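Local coordinates for protein dipeptidase AC. Metallo peptidase. MEROPS family M19 (Rhodobacter sphaeroides, PDB 3LY0) that probably hydrolyses dipeptides as a zinc-dependent metallodipeptidase of the M19 family, and here holds two zinc ions and a phosphinate mimic of L-Ala-D-Ala, at residues R113-R118 against R124-D129. Residues are numbered along the deposited sequence; the frame is centred on the assembly and turned at random.
Sequences RFKVCR and RSCHAD
Cys117 and Cys126 meet thiol to thiol in a small, buried strand-to-helix contact within the beta-alpha-beta unit formed by strand 114-116, helix 120-129 and strand 132-139. Their SG atoms, Cys117 SG and Cys126 SG, lie 3.6 Å apart, far too long for a disulfide, so the pair is in van der Waals contact without a covalent link. Both CB atoms point toward the opposite segment. CB of Cys126 already faces the strand, and chi1 of -75°, with SG anti to the carbonyl carbon, keeps the sulfur within reach of Cys117 SG. Lys115 supplies the second touch, using its aliphatic part: Lys115 CD approaches Cys126 SG to 3.8 Å, while Lys115 CB lies 3.9 Å from Cys126 SG. With CG anti to the backbone N (chi1 -179°), the lysine chain runs alongside the thiol, and its end leads away from segment 124-129. The nearest CA atoms, Lys115 CA and Cys126 CA, are 7.7 Å apart. No hydrogen bond crosses between the segments, and the touching atoms all belong to side chains, so the helix rests on the strand through side chains alone, with only 100 Å² buried in total. Away from the zinc and inhibitor sites, strand 114-116 pairs in parallel with strand 132-139, whose Ser133 touches both cysteines. The CB atoms of Phe114 and Val116 are directed away from segment 124-129, and their side chains pack against helix 89-109, placing the strand between two helices.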
ATOM      1  N   ARG A 113      -8.228  -3.471 -21.246  1.00 16.70           N
ATOM      2  CA  ARG A 113      -7.542  -2.235 -20.861  1.00 16.45           C
ATOM      3  C   ARG A 113      -6.968  -2.293 -19.446  1.00 15.63           C
ATOM      4  O   ARG A 113      -6.248  -1.385 -19.018  1.00 14.96           O
ATOM      5  CB  ARG A 113      -8.496  -1.052 -20.982  1.00 17.56           C
ATOM      6  CG  ARG A 113      -8.901  -0.747 -22.414  1.00 22.57           C
ATOM      7  CD  ARG A 113      -9.809   0.457 -22.461  1.00 27.23           C
ATOM      8  NE  ARG A 113     -11.114   0.168 -21.882  1.00 26.58           N
ATOM      9  CZ  ARG A 113     -11.914   1.092 -21.359  1.00 30.84           C
ATOM     10  NH1 ARG A 113     -11.531   2.361 -21.336  1.00 36.15           N
ATOM     11  NH2 ARG A 113     -13.089   0.747 -20.853  1.00 30.28           N
ATOM     12  N   PHE A 114      -7.294  -3.368 -18.735  1.00 14.65           N
ATOM     13  CA  PHE A 114      -6.804  -3.590 -17.378  1.00 13.10           C
ATOM     14  C   PHE A 114      -6.516  -5.071 -17.264  1.00 13.95           C
ATOM     15  O   PHE A 114      -7.285  -5.890 -17.765  1.00 14.99           O
ATOM     16  CB  PHE A 114      -7.871  -3.188 -16.361  1.00 12.98           C
ATOM     17  CG  PHE A 114      -7.516  -3.516 -14.921  1.00 12.03           C
ATOM     18  CD1 PHE A 114      -6.514  -2.817 -14.261  1.00 11.37           C
ATOM     19  CD2 PHE A 114      -8.199  -4.501 -14.233  1.00 12.78           C
ATOM     20  CE1 PHE A 114      -6.197  -3.096 -12.932  1.00 12.73           C
ATOM     21  CE2 PHE A 114      -7.889  -4.788 -12.898  1.00 11.64           C
ATOM     22  CZ  PHE A 114      -6.884  -4.086 -12.256  1.00 11.53           C
ATOM     23  N   LYS A 115      -5.413  -5.428 -16.620  1.00 11.97           N
ATOM     24  CA  LYS A 115      -5.075  -6.841 -16.466  1.00 11.12           C
ATOM     25  C   LYS A 115      -4.574  -7.125 -15.063  1.00 11.23           C
ATOM     26  O   LYS A 115      -3.671  -6.442 -14.581  1.00 11.34           O
ATOM     27  CB  LYS A 115      -4.001  -7.258 -17.481  1.00 12.84           C
ATOM     28  CG  LYS A 115      -3.626  -8.736 -17.389  1.00 15.45           C
ATOM     29  CD  LYS A 115      -2.469  -9.100 -18.319  1.00 18.51           C
ATOM     30  CE  LYS A 115      -1.989 -10.530 -18.073  1.00 17.73           C
ATOM     31  NZ  LYS A 115      -3.054 -11.551 -18.292  1.00 22.48           N
ATOM     32  N   VAL A 116      -5.144  -8.147 -14.429  1.00 10.55           N
ATOM     33  CA  VAL A 116      -4.613  -8.665 -13.176  1.00 12.17           C
ATOM     34  C   VAL A 116      -3.377  -9.496 -13.505  1.00 12.98           C
ATOM     35  O   VAL A 116      -3.465 -10.492 -14.223  1.00 13.34           O
ATOM     36  CB  VAL A 116      -5.659  -9.496 -12.415  1.00 12.13           C
ATOM     37  CG1 VAL A 116      -5.043 -10.110 -11.165  1.00 14.59           C
ATOM     38  CG2 VAL A 116      -6.848  -8.626 -12.051  1.00 14.65           C
ATOM     39  N   CYS A 117      -2.223  -9.055 -13.022  1.00 11.43           N
ATOM     40  CA  CYS A 117      -0.962  -9.705 -13.348  1.00 11.06           C
ATOM     41  C   CYS A 117      -0.487 -10.633 -12.247  1.00 12.45           C
ATOM     42  O   CYS A 117      -0.631 -10.332 -11.055  1.00 14.40           O
ATOM     43  CB  CYS A 117       0.121  -8.664 -13.628  1.00 12.51           C
ATOM     44  SG  CYS A 117      -0.171  -7.632 -15.090  1.00 13.61           S
ATOM     45  N   ARG A 118       0.111 -11.746 -12.654  1.00 11.60           N
ATOM     46  CA  ARG A 118       0.558 -12.770 -11.727  1.00 12.08           C
ATOM     47  C   ARG A 118       2.069 -12.976 -11.780  1.00 13.83           C
ATOM     48  O   ARG A 118       2.631 -13.681 -10.937  1.00 16.75           O
ATOM     49  CB  ARG A 118      -0.185 -14.085 -12.016  1.00 15.92           C
ATOM     50  CG  ARG A 118      -1.681 -13.981 -11.734  1.00 15.63           C
ATOM     51  CD  ARG A 118      -2.485 -15.167 -12.277  1.00 18.93           C
ATOM     52  NE  ARG A 118      -3.848 -15.145 -11.744  1.00 20.31           N
ATOM     53  CZ  ARG A 118      -4.844 -14.403 -12.229  1.00 18.37           C
ATOM     54  NH1 ARG A 118      -4.647 -13.621 -13.284  1.00 22.07           N
ATOM     55  NH2 ARG A 118      -6.045 -14.442 -11.654  1.00 21.66           N
ATOM     56  N   ARG A 124       5.522  -6.041 -16.835  1.00 14.23           N
ATOM     57  CA  ARG A 124       6.337  -5.300 -17.794  1.00 14.79           C
ATOM     58  C   ARG A 124       5.695  -5.253 -19.179  1.00 16.03           C
ATOM     59  O   ARG A 124       5.814  -4.251 -19.885  1.00 16.67           O
ATOM     60  CB  ARG A 124       7.747  -5.880 -17.881  1.00 15.73           C
ATOM     61  CG  ARG A 124       8.621  -5.620 -16.658  1.00 16.18           C
ATOM     62  CD  ARG A 124      10.070  -5.901 -17.011  1.00 15.70           C
ATOM     63  NE  ARG A 124      10.983  -5.835 -15.878  1.00 17.17           N
ATOM     64  CZ  ARG A 124      11.561  -4.715 -15.451  1.00 14.13           C
ATOM     65  NH1 ARG A 124      12.394  -4.754 -14.427  1.00 17.26           N
ATOM     66  NH2 ARG A 124      11.296  -3.557 -16.043  1.00 16.39           N
ATOM     67  N   SER A 125       5.015  -6.326 -19.564  1.00 14.93           N
ATOM     68  CA  SER A 125       4.347  -6.354 -20.852  1.00 15.55           C
ATOM     69  C   SER A 125       3.216  -5.337 -20.844  1.00 17.23           C
ATOM     70  O   SER A 125       3.029  -4.602 -21.803  1.00 18.08           O
ATOM     71  CB  SER A 125       3.825  -7.755 -21.174  1.00 19.39           C
ATOM     72  OG  SER A 125       3.249  -7.786 -22.464  1.00 26.61           O
ATOM     73  N   CYS A 126       2.470  -5.281 -19.745  1.00 15.78           N
ATOM     74  CA  CYS A 126       1.419  -4.283 -19.612  1.00 15.96           C
ATOM     75  C   CYS A 126       1.974  -2.869 -19.733  1.00 16.30           C
ATOM     76  O   CYS A 126       1.366  -2.014 -20.380  1.00 16.10           O
ATOM     77  CB  CYS A 126       0.689  -4.442 -18.276  1.00 14.82           C
ATOM     78  SG  CYS A 126      -0.440  -5.851 -18.223  1.00 17.11           S
ATOM     79  N   HIS A 127       3.128  -2.634 -19.114  1.00 14.86           N
ATOM     80  CA  HIS A 127       3.758  -1.322 -19.144  1.00 17.12           C
ATOM     81  C   HIS A 127       4.056  -0.942 -20.590  1.00 17.80           C
ATOM     82  O   HIS A 127       3.702   0.150 -21.043  1.00 20.23           O
ATOM     83  CB  HIS A 127       5.041  -1.317 -18.305  1.00 15.50           C
ATOM     84  CG  HIS A 127       5.704   0.023 -18.225  1.00 16.83           C
ATOM     85  ND1 HIS A 127       5.577   0.858 -17.135  1.00 14.69           N
ATOM     86  CD2 HIS A 127       6.491   0.679 -19.111  1.00 19.82           C
ATOM     87  CE1 HIS A 127       6.266   1.965 -17.348  1.00 18.18           C
ATOM     88  NE2 HIS A 127       6.826   1.883 -18.542  1.00 19.88           N
ATOM     89  N   ALA A 128       4.690  -1.854 -21.317  1.00 16.83           N
ATOM     90  CA  ALA A 128       5.044  -1.592 -22.712  1.00 20.35           C
ATOM     91  C   ALA A 128       3.813  -1.354 -23.584  1.00 20.27           C
ATOM     92  O   ALA A 128       3.843  -0.526 -24.503  1.00 22.87           O
ATOM     93  CB  ALA A 128       5.885  -2.730 -23.271  1.00 18.25           C
ATOM     94  N   ASP A 129       2.728  -2.059 -23.284  1.00 19.48           N
ATOM     95  CA  ASP A 129       1.512  -2.002 -24.089  1.00 20.99           C
ATOM     96  C   ASP A 129       0.534  -0.904 -23.669  1.00 22.71           C
ATOM     97  O   ASP A 129      -0.489  -0.708 -24.321  1.00 24.23           O
ATOM     98  CB  ASP A 129       0.797  -3.358 -24.075  1.00 20.02           C
ATOM     99  CG  ASP A 129       1.541  -4.417 -24.869  1.00 23.16           C
ATOM    100  OD1 ASP A 129       2.465  -4.045 -25.626  1.00 28.43           O
ATOM    101  OD2 ASP A 129       1.202  -5.613 -24.736  1.00 25.20           O
TER